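Local coordinates for LAIR1 ecotodomain from MGD21 antibody (Homo sapiens, PDB 7JZK), which serves as the LAIR1 immunoglobulin-like insert of a malaria antibody and binds the V2 domain of a Plasmodium RIFIN, at residues A[1-13]-A[20-32]. Residues are numbered along the deposited sequence; the frame is centred on the assembly and turned at random.
Sequences TDLPRPSISAEPG and SHVTFVCRGPVGV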
loop_
_atom_site.group_PDB
_atom_site.type_symbol
_atom_site.label_atom_id
_atom_site.label_comp_id
_atom_site.label_asym_id
_atom_site.label_seq_id
_atom_site.Cartn_x
_atom_site.Cartn_y
_atom_site.Cartn_z
ATOM N N THR A 1 -0.444 12.650 -21.540
ATOM C CA THR A 1 -0.290 13.989 -22.102
ATOM C C THR A 1 -1.653 14.634 -22.328
ATOM O O THR A 1 -1.889 15.786 -21.960
ATOM C CB THR A 1 0.521 13.977 -23.435
ATOM O OG1 THR A 1 -0.250 13.372 -24.485
ATOM C CG2 THR A 1 1.857 13.238 -23.265
ATOM N N ASP A 2 -2.574 13.858 -22.895
ATOM C CA ASP A 2 -3.895 14.382 -23.183
ATOM C C ASP A 2 -4.765 14.434 -21.939
ATOM O O ASP A 2 -5.851 15.020 -21.985
ATOM C CB ASP A 2 -4.570 13.507 -24.233
ATOM C CG ASP A 2 -4.468 12.035 -23.896
ATOM O OD1 ASP A 2 -3.344 11.495 -23.942
ATOM O OD2 ASP A 2 -5.501 11.427 -23.546
ATOM N N LEU A 3 -4.301 13.881 -20.822
ATOM C CA LEU A 3 -5.134 13.846 -19.628
ATOM C C LEU A 3 -5.015 15.171 -18.887
ATOM O O LEU A 3 -3.900 15.599 -18.570
ATOM C CB LEU A 3 -4.694 12.708 -18.706
ATOM C CG LEU A 3 -4.856 11.278 -19.213
ATOM C CD1 LEU A 3 -4.320 10.248 -18.177
ATOM C CD2 LEU A 3 -6.329 11.052 -19.548
ATOM N N PRO A 4 -6.121 15.842 -18.588
ATOM C CA PRO A 4 -6.042 17.112 -17.860
ATOM C C PRO A 4 -5.649 16.900 -16.407
ATOM O O PRO A 4 -5.842 15.829 -15.831
ATOM C CB PRO A 4 -7.458 17.699 -17.988
ATOM C CG PRO A 4 -8.334 16.545 -18.285
ATOM C CD PRO A 4 -7.497 15.516 -19.010
ATOM N N ARG A 5 -5.092 17.945 -15.806
ATOM C CA ARG A 5 -4.608 17.816 -14.444
ATOM C C ARG A 5 -5.797 17.703 -13.499
ATOM O O ARG A 5 -6.774 18.439 -13.658
ATOM C CB ARG A 5 -3.714 19.002 -14.057
ATOM C CG ARG A 5 -2.779 18.694 -12.862
ATOM C CD ARG A 5 -1.359 19.143 -13.103
ATOM N NE ARG A 5 -1.220 20.564 -12.837
ATOM C CZ ARG A 5 -0.736 21.060 -11.701
ATOM N NH1 ARG A 5 -0.330 20.230 -10.737
ATOM N NH2 ARG A 5 -0.649 22.377 -11.536
ATOM N N PRO A 6 -5.792 16.763 -12.561
ATOM C CA PRO A 6 -6.869 16.708 -11.575
ATOM C C PRO A 6 -6.662 17.813 -10.557
ATOM O O PRO A 6 -5.574 18.377 -10.441
ATOM C CB PRO A 6 -6.713 15.325 -10.941
ATOM C CG PRO A 6 -5.286 14.949 -11.148
ATOM C CD PRO A 6 -4.766 15.725 -12.334
ATOM N N SER A 7 -7.715 18.094 -9.790
ATOM C CA SER A 7 -7.633 19.094 -8.735
ATOM C C SER A 7 -8.089 18.463 -7.423
ATOM O O SER A 7 -8.861 17.499 -7.410
ATOM C CB SER A 7 -8.495 20.338 -9.031
ATOM O OG SER A 7 -9.857 20.138 -8.659
ATOM N N ILE A 8 -7.594 19.009 -6.322
ATOM C CA ILE A 8 -7.889 18.516 -4.984
ATOM C C ILE A 8 -8.461 19.675 -4.193
ATOM O O ILE A 8 -7.946 20.796 -4.278
ATOM C CB ILE A 8 -6.615 17.947 -4.305
ATOM C CG1 ILE A 8 -6.804 17.673 -2.813
ATOM C CG2 ILE A 8 -5.404 18.837 -4.499
ATOM C CD1 ILE A 8 -7.634 16.492 -2.479
ATOM N N SER A 9 -9.520 19.404 -3.428
ATOM C CA SER A 9 -10.094 20.391 -2.519
ATOM C C SER A 9 -10.443 19.687 -1.215
ATOM O O SER A 9 -10.544 18.465 -1.170
ATOM C CB SER A 9 -11.336 21.088 -3.113
ATOM O OG SER A 9 -12.093 20.207 -3.939
ATOM N N ALA A 10 -10.622 20.469 -0.147
ATOM C CA ALA A 10 -10.984 19.941 1.161
ATOM C C ALA A 10 -12.217 20.651 1.691
ATOM O O ALA A 10 -12.314 21.879 1.619
ATOM C CB ALA A 10 -9.843 20.105 2.172
ATOM N N GLU A 11 -13.142 19.867 2.247
ATOM C CA GLU A 11 -14.389 20.371 2.798
ATOM C C GLU A 11 -14.533 19.874 4.231
ATOM O O GLU A 11 -14.427 18.657 4.479
ATOM C CB GLU A 11 -15.572 19.891 1.949
ATOM C CG GLU A 11 -15.324 19.998 0.442
ATOM C CD GLU A 11 -16.426 19.366 -0.380
ATOM O OE1 GLU A 11 -16.422 19.540 -1.622
ATOM O OE2 GLU A 11 -17.294 18.689 0.210
ATOM N N PRO A 12 -14.839 20.751 5.193
ATOM C CA PRO A 12 -15.182 22.165 5.000
ATOM C C PRO A 12 -13.992 23.098 4.801
ATOM O O PRO A 12 -14.232 24.293 4.716
ATOM C CB PRO A 12 -15.902 22.525 6.301
ATOM C CG PRO A 12 -15.240 21.620 7.346
ATOM C CD PRO A 12 -14.896 20.346 6.616
ATOM N N GLY A 13 -12.757 22.609 4.796
ATOM C CA GLY A 13 -11.639 23.517 4.637
ATOM C C GLY A 13 -10.310 22.855 4.942
ATOM O O GLY A 13 -10.226 21.653 5.185
ATOM N N SER A 20 -12.474 16.631 14.525
ATOM C CA SER A 20 -13.523 16.881 13.546
ATOM C C SER A 20 -13.212 16.162 12.237
ATOM O O SER A 20 -12.144 15.569 12.062
ATOM C CB SER A 20 -13.701 18.384 13.320
ATOM O OG SER A 20 -14.949 18.675 12.704
ATOM N N HIS A 21 -14.172 16.210 11.315
ATOM C CA HIS A 21 -14.129 15.518 10.033
ATOM C C HIS A 21 -13.519 16.411 8.961
ATOM O O HIS A 21 -13.428 17.629 9.119
ATOM C CB HIS A 21 -15.540 15.065 9.634
ATOM C CG HIS A 21 -16.484 16.197 9.371
ATOM N ND1 HIS A 21 -17.210 16.806 10.376
ATOM C CD2 HIS A 21 -16.843 16.819 8.220
ATOM C CE1 HIS A 21 -17.961 17.762 9.856
ATOM N NE2 HIS A 21 -17.757 17.791 8.551
ATOM N N VAL A 22 -13.060 15.780 7.875
ATOM C CA VAL A 22 -12.605 16.484 6.677
ATOM C C VAL A 22 -12.797 15.555 5.490
ATOM O O VAL A 22 -12.761 14.335 5.635
ATOM C CB VAL A 22 -11.131 16.944 6.798
ATOM C CG1 VAL A 22 -10.184 15.764 6.715
ATOM C CG2 VAL A 22 -10.784 17.945 5.702
ATOM N N THR A 23 -13.066 16.129 4.315
ATOM C CA THR A 23 -13.199 15.335 3.097
ATOM C C THR A 23 -12.373 15.939 1.966
ATOM O O THR A 23 -12.548 17.114 1.618
ATOM C CB THR A 23 -14.661 15.218 2.656
ATOM O OG1 THR A 23 -15.480 14.918 3.794
ATOM C CG2 THR A 23 -14.801 14.099 1.628
ATOM N N PHE A 24 -11.503 15.124 1.374
ATOM C CA PHE A 24 -10.744 15.514 0.197
ATOM C C PHE A 24 -11.533 15.097 -1.026
ATOM O O PHE A 24 -11.893 13.924 -1.164
ATOM C CB PHE A 24 -9.366 14.844 0.190
ATOM C CG PHE A 24 -8.503 15.241 1.341
ATOM C CD1 PHE A 24 -8.431 14.452 2.467
ATOM C CD2 PHE A 24 -7.809 16.430 1.317
ATOM C CE1 PHE A 24 -7.665 14.824 3.543
ATOM C CE2 PHE A 24 -7.028 16.808 2.379
ATOM C CZ PHE A 24 -6.962 16.004 3.503
ATOM N N VAL A 25 -11.771 16.053 -1.917
ATOM C CA VAL A 25 -12.522 15.862 -3.155
ATOM C C VAL A 25 -11.547 15.988 -4.313
ATOM O O VAL A 25 -10.896 17.031 -4.485
ATOM C CB VAL A 25 -13.672 16.875 -3.294
ATOM C CG1 VAL A 25 -14.528 16.543 -4.512
ATOM C CG2 VAL A 25 -14.516 16.915 -2.018
ATOM N N CYS A 26 -11.415 14.905 -5.065
ATOM C CA CYS A 26 -10.556 14.829 -6.232
ATOM C C CYS A 26 -11.418 14.911 -7.481
ATOM O O CYS A 26 -12.382 14.149 -7.623
ATOM C CB CYS A 26 -9.767 13.524 -6.221
ATOM S SG CYS A 26 -8.585 13.407 -4.902
ATOM N N ARG A 27 -11.094 15.844 -8.367
ATOM C CA ARG A 27 -11.872 16.050 -9.581
ATOM C C ARG A 27 -11.000 15.890 -10.808
ATOM O O ARG A 27 -9.871 16.393 -10.852
ATOM C CB ARG A 27 -12.560 17.402 -9.587
ATOM C CG ARG A 27 -13.813 17.388 -8.739
ATOM C CD ARG A 27 -14.619 18.642 -8.923
ATOM N NE ARG A 27 -15.134 19.176 -7.660
ATOM C CZ ARG A 27 -14.405 19.755 -6.709
ATOM N NH1 ARG A 27 -15.000 20.206 -5.609
ATOM N NH2 ARG A 27 -13.086 19.875 -6.835
ATOM N N GLY A 28 -11.546 15.163 -11.780
ATOM C CA GLY A 28 -10.928 14.965 -13.066
ATOM C C GLY A 28 -11.958 14.912 -14.189
ATOM O O GLY A 28 -13.105 15.381 -14.060
ATOM N N PRO A 29 -11.540 14.372 -15.331
ATOM C CA PRO A 29 -12.427 14.269 -16.492
ATOM C C PRO A 29 -13.390 13.098 -16.321
ATOM O O PRO A 29 -13.324 12.351 -15.344
ATOM C CB PRO A 29 -11.451 14.024 -17.649
ATOM C CG PRO A 29 -10.326 13.238 -16.989
ATOM C CD PRO A 29 -10.202 13.824 -15.603
ATOM N N VAL A 30 -14.328 12.973 -17.269
ATOM C CA VAL A 30 -15.277 11.862 -17.260
ATOM C C VAL A 30 -14.557 10.579 -17.616
ATOM O O VAL A 30 -13.642 10.571 -18.447
ATOM C CB VAL A 30 -16.452 12.142 -18.216
ATOM C CG1 VAL A 30 -17.128 10.837 -18.676
ATOM C CG2 VAL A 30 -17.475 13.054 -17.545
ATOM N N GLY A 31 -14.957 9.486 -16.975
ATOM C CA GLY A 31 -14.372 8.206 -17.278
ATOM C C GLY A 31 -13.173 7.834 -16.445
ATOM O O GLY A 31 -12.439 6.914 -16.826
ATOM N N VAL A 32 -12.937 8.519 -15.322
ATOM C CA VAL A 32 -11.841 8.113 -14.455
ATOM C C VAL A 32 -12.110 6.695 -13.979
ATOM O O VAL A 32 -13.191 6.393 -13.461
ATOM C CB VAL A 32 -11.700 9.067 -13.259
ATOM C CG1 VAL A 32 -10.702 8.497 -12.262
ATOM C CG2 VAL A 32 -11.276 10.448 -13.703
#
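S7, S9 and E11 pair antiparallel with R27, V25 and T23, each through two backbone hydrogen bonds, and the axes of strands 7-11 and 22-28 come within 4.5 Å, with 157° between their N-to-C directions. These are the A and B strands of the immunoglobulin fold, and 7-11 is an outermost strand of its sheet within the chain.

I8, A10, F24 and C26 share the face that looks into the sandwich. I8 runs alongside F24, both heading into the core. In I8, chi1 (169°) puts CG1 anti to the backbone N, beside the carbonyl carbon, and the further turn at chi2 carries CD1 to 3.6 Å from F24 CB. The same methyl is 4.0 Å from C26 SG, which is disulfide-bonded to C78 in the opposing sheet. A10 CB adds looser contacts with V22 CG2 and with the ring of F24, which also meets F76.

S7, S9, E11, T23, V25 and R27 occupy the other face. R27 NH2 donates to S9 OG at 3.1 Å, with the hydroxyl 21° out of the guanidinium plane. R27 NH1 reaches S9 OG weakly. V25 CG1 lies over the centre of one guanidinium face, 3.8 Å above it. The extended chain of E11 crosses V25 obliquely and sets OE1 3.3 Å from V25 CG2. Its carboxylate forms a salt bridge with R62. R27 NH1 is 4.3 Å from E11 OE1, too far for a salt bridge.

The strand pair is therefore two-sided: the apolar side packs into the core, with I8 beside C26 of the disulfide, and on the mixed face S9 OG takes the R27 hydrogen bond while V25 CG1 lies against the guanidinium.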